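Local coordinates for molybdopterin synthase sulfur carrier subunit (PDB 5MPO), which carries sulfur as a C-terminal thiocarboxylate and, within molybdopterin synthase, donates it to precursor Z to build the dithiolene of molybdopterin, at residues Ile74-Gln79 with Glu96-Pro101. Sequence-based numbering, arbitrary orientation.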
ATOM      1  N   ILE B  74      23.104  20.631  -2.930  1.00 66.93           N
ATOM      2  CA  ILE B  74      23.954  19.713  -3.749  1.00 59.85           C
ATOM      3  C   ILE B  74      23.877  20.201  -5.206  1.00 54.71           C
ATOM      4  O   ILE B  74      22.973  20.995  -5.592  1.00 51.52           O
ATOM      5  CB  ILE B  74      23.559  18.222  -3.511  1.00 60.87           C
ATOM      6  CG1 ILE B  74      24.589  17.248  -4.069  1.00 74.41           C
ATOM      7  CG2 ILE B  74      22.169  17.887  -4.058  1.00 62.62           C
ATOM      8  CD1 ILE B  74      24.262  15.782  -3.803  1.00 78.16           C
ATOM      9  N   PHE B  75      24.826  19.750  -5.998  1.00 55.04           N
ATOM     10  CA  PHE B  75      24.716  19.884  -7.430  1.00 58.58           C
ATOM     11  C   PHE B  75      24.177  18.627  -8.113  1.00 61.65           C
ATOM     12  O   PHE B  75      24.489  17.480  -7.703  1.00 54.28           O
ATOM     13  CB  PHE B  75      26.095  20.129  -8.056  1.00 57.12           C
ATOM     14  CG  PHE B  75      26.585  21.542  -7.978  1.00 49.05           C
ATOM     15  CD1 PHE B  75      25.735  22.623  -8.190  1.00 55.91           C
ATOM     16  CD2 PHE B  75      27.949  21.788  -7.776  1.00 53.10           C
ATOM     17  CE1 PHE B  75      26.222  23.926  -8.133  1.00 60.39           C
ATOM     18  CE2 PHE B  75      28.446  23.087  -7.722  1.00 53.89           C
ATOM     19  CZ  PHE B  75      27.578  24.150  -7.896  1.00 60.56           C
ATOM     20  N   ALA B  76      23.443  18.860  -9.210  1.00 51.33           N
ATOM     21  CA  ALA B  76      23.359  17.884 -10.295  1.00 47.03           C
ATOM     22  C   ALA B  76      24.093  18.449 -11.535  1.00 48.38           C
ATOM     23  O   ALA B  76      23.784  19.554 -11.990  1.00 49.07           O
ATOM     24  CB  ALA B  76      21.898  17.565 -10.635  1.00 47.29           C
ATOM     25  N   VAL B  77      25.037  17.673 -12.069  1.00 51.13           N
ATOM     26  CA  VAL B  77      25.790  18.004 -13.268  1.00 53.59           C
ATOM     27  C   VAL B  77      25.421  16.956 -14.274  1.00 52.23           C
ATOM     28  O   VAL B  77      25.653  15.767 -14.051  1.00 52.60           O
ATOM     29  CB  VAL B  77      27.333  17.923 -13.026  1.00 56.88           C
ATOM     30  CG1 VAL B  77      28.130  18.092 -14.341  1.00 51.26           C
ATOM     31  CG2 VAL B  77      27.746  18.935 -11.974  1.00 57.58           C
ATOM     32  N   ARG B  78      24.873  17.385 -15.394  1.00 51.23           N
ATOM     33  CA  ARG B  78      24.352  16.468 -16.404  1.00 52.85           C
ATOM     34  C   ARG B  78      23.412  15.473 -15.724  1.00 52.16           C
ATOM     35  O   ARG B  78      23.492  14.290 -15.967  1.00 52.79           O
ATOM     36  CB  ARG B  78      25.494  15.749 -17.159  1.00 51.91           C
ATOM     37  CG  ARG B  78      26.330  16.623 -18.121  1.00 56.08           C
ATOM     38  CD  ARG B  78      27.372  15.819 -18.874  1.00 50.94           C
ATOM     39  NE  ARG B  78      28.413  15.282 -17.982  1.00 54.13           N
ATOM     40  CZ  ARG B  78      29.545  15.905 -17.620  1.00 56.14           C
ATOM     41  NH1 ARG B  78      29.857  17.139 -18.041  1.00 57.69           N
ATOM     42  NH2 ARG B  78      30.384  15.289 -16.802  1.00 50.70           N
ATOM     43  N   GLN B  79      22.585  15.972 -14.808  1.00 55.87           N
ATOM     44  CA  GLN B  79      21.561  15.176 -14.127  1.00 54.51           C
ATOM     45  C   GLN B  79      22.110  14.086 -13.215  1.00 52.74           C
ATOM     46  O   GLN B  79      21.465  13.085 -13.009  1.00 53.00           O
ATOM     47  CB  GLN B  79      20.628  14.504 -15.140  1.00 50.37           C
ATOM     48  CG  GLN B  79      19.859  15.423 -16.066  1.00 52.87           C
ATOM     49  CD  GLN B  79      18.925  14.601 -16.979  1.00 60.10           C
ATOM     50  OE1 GLN B  79      18.551  13.444 -16.686  1.00 80.94           O
ATOM     51  NE2 GLN B  79      18.554  15.184 -18.070  1.00 56.20           N
ATOM     52  N   GLU B  96      24.168  21.111 -17.984  1.00 45.75           N
ATOM     53  CA  GLU B  96      23.299  21.694 -17.004  1.00 45.18           C
ATOM     54  C   GLU B  96      23.891  21.508 -15.632  1.00 47.13           C
ATOM     55  O   GLU B  96      24.342  20.438 -15.294  1.00 45.75           O
ATOM     56  CB  GLU B  96      21.955  21.065 -17.068  1.00 43.25           C
ATOM     57  CG  GLU B  96      21.166  21.535 -18.258  1.00 45.78           C
ATOM     58  CD  GLU B  96      19.809  20.888 -18.326  1.00 53.62           C
ATOM     59  OE1 GLU B  96      19.423  20.097 -17.428  1.00 51.31           O
ATOM     60  OE2 GLU B  96      19.127  21.147 -19.315  1.00 64.80           O
ATOM     61  N   ILE B  97      23.921  22.579 -14.852  1.00 45.43           N
ATOM     62  CA  ILE B  97      24.386  22.511 -13.465  1.00 48.17           C
ATOM     63  C   ILE B  97      23.171  22.941 -12.661  1.00 49.23           C
ATOM     64  O   ILE B  97      22.746  24.117 -12.742  1.00 52.79           O
ATOM     65  CB  ILE B  97      25.543  23.503 -13.164  1.00 50.74           C
ATOM     66  CG1 ILE B  97      26.668  23.461 -14.233  1.00 49.74           C
ATOM     67  CG2 ILE B  97      26.100  23.273 -11.774  1.00 54.19           C
ATOM     68  CD1 ILE B  97      27.358  22.141 -14.435  1.00 54.39           C
ATOM     69  N   ALA B  98      22.567  22.024 -11.922  1.00 47.76           N
ATOM     70  CA  ALA B  98      21.380  22.405 -11.129  1.00 48.66           C
ATOM     71  C   ALA B  98      21.761  22.590  -9.670  1.00 46.88           C
ATOM     72  O   ALA B  98      22.621  21.862  -9.121  1.00 46.56           O
ATOM     73  CB  ALA B  98      20.272  21.395 -11.290  1.00 51.10           C
ATOM     74  N   VAL B  99      21.213  23.644  -9.085  1.00 44.82           N
ATOM     75  CA  VAL B  99      21.458  23.955  -7.675  1.00 52.30           C
ATOM     76  C   VAL B  99      20.253  23.376  -6.925  1.00 49.77           C
ATOM     77  O   VAL B  99      19.116  23.851  -7.120  1.00 45.20           O
ATOM     78  CB  VAL B  99      21.579  25.487  -7.392  1.00 56.04           C
ATOM     79  CG1 VAL B  99      21.787  25.744  -5.888  1.00 54.72           C
ATOM     80  CG2 VAL B  99      22.733  26.075  -8.200  1.00 59.25           C
ATOM     81  N   ILE B 100      20.542  22.353  -6.115  1.00 49.61           N
ATOM     82  CA  ILE B 100      19.544  21.457  -5.514  1.00 53.11           C
ATOM     83  C   ILE B 100      19.440  21.725  -3.975  1.00 46.61           C
ATOM     84  O   ILE B 100      20.266  21.257  -3.205  1.00 50.18           O
ATOM     85  CB  ILE B 100      20.008  19.991  -5.727  1.00 52.76           C
ATOM     86  CG1 ILE B 100      20.327  19.657  -7.200  1.00 49.37           C
ATOM     87  CG2 ILE B 100      19.027  18.999  -5.115  1.00 52.65           C
ATOM     88  CD1 ILE B 100      19.134  19.538  -8.098  1.00 52.08           C
ATOM     89  N   PRO B 101      18.499  22.543  -3.545  1.00 48.29           N
ATOM     90  CA  PRO B 101      18.231  22.637  -2.106  1.00 62.73           C
ATOM     91  C   PRO B 101      17.655  21.311  -1.565  1.00 64.33           C
ATOM     92  O   PRO B 101      17.284  20.453  -2.371  1.00 57.10           O
ATOM     93  CB  PRO B 101      17.175  23.744  -2.008  1.00 61.49           C
ATOM     94  CG  PRO B 101      16.934  24.242  -3.392  1.00 57.89           C
ATOM     95  CD  PRO B 101      17.537  23.309  -4.358  1.00 56.37           C
TER
HETATM   96  O   HOH W   1      22.102  18.585 -14.020  1.00 42.51           O
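The carbonyl oxygen of Glu96 is gripped by two donors: Arg78 N at 3.1 Å, lying in the carbonyl plane, and a water at 3.2 Å that in turn accepts from Gln79 N. The Arg78 bond and the bridging water close one end of an antiparallel pairing in which Ile74 exchanges backbone bonds with Ile100, and Ala76 with Ala98; the straightest, Ala98 N to Ala76 O, spans 2.8 Å. The side chains alternate between two apolar faces. On one, CG2 of Ile97 sits over one face of the Phe75 ring, toward its CD1-CE1 rim and 4.0 Å from the centroid, a CH-pi contact, while Ala98 O lies at the ring edge, 3.3 Å from CD1 of Phe75. With CG anti to its own carbonyl carbon (chi1 -81°), Phe75 leans across to Ile97, and CG2 of Val99 reaches CE1 of the ring. Leu55, Trp56 and Ile59 of helix 52-62 also pack on this ring, so a large flat residue suits the place; a serine here would probably leave Ile97 CG2 without its aromatic partner and open a gap beneath the helix. On the opposite face, Ala76, Ala98 and Ile100 pack against apolar and aromatic side chains of another protein's chain, which the small alanines are probably suited to admit. The chemistry thus divides the work: backbone bonds join neighbouring strands of the ubiquitin-like MoaD sheet, one face builds the hydrophobic core, and the other lies against a second protein, consistent with a role in assembly.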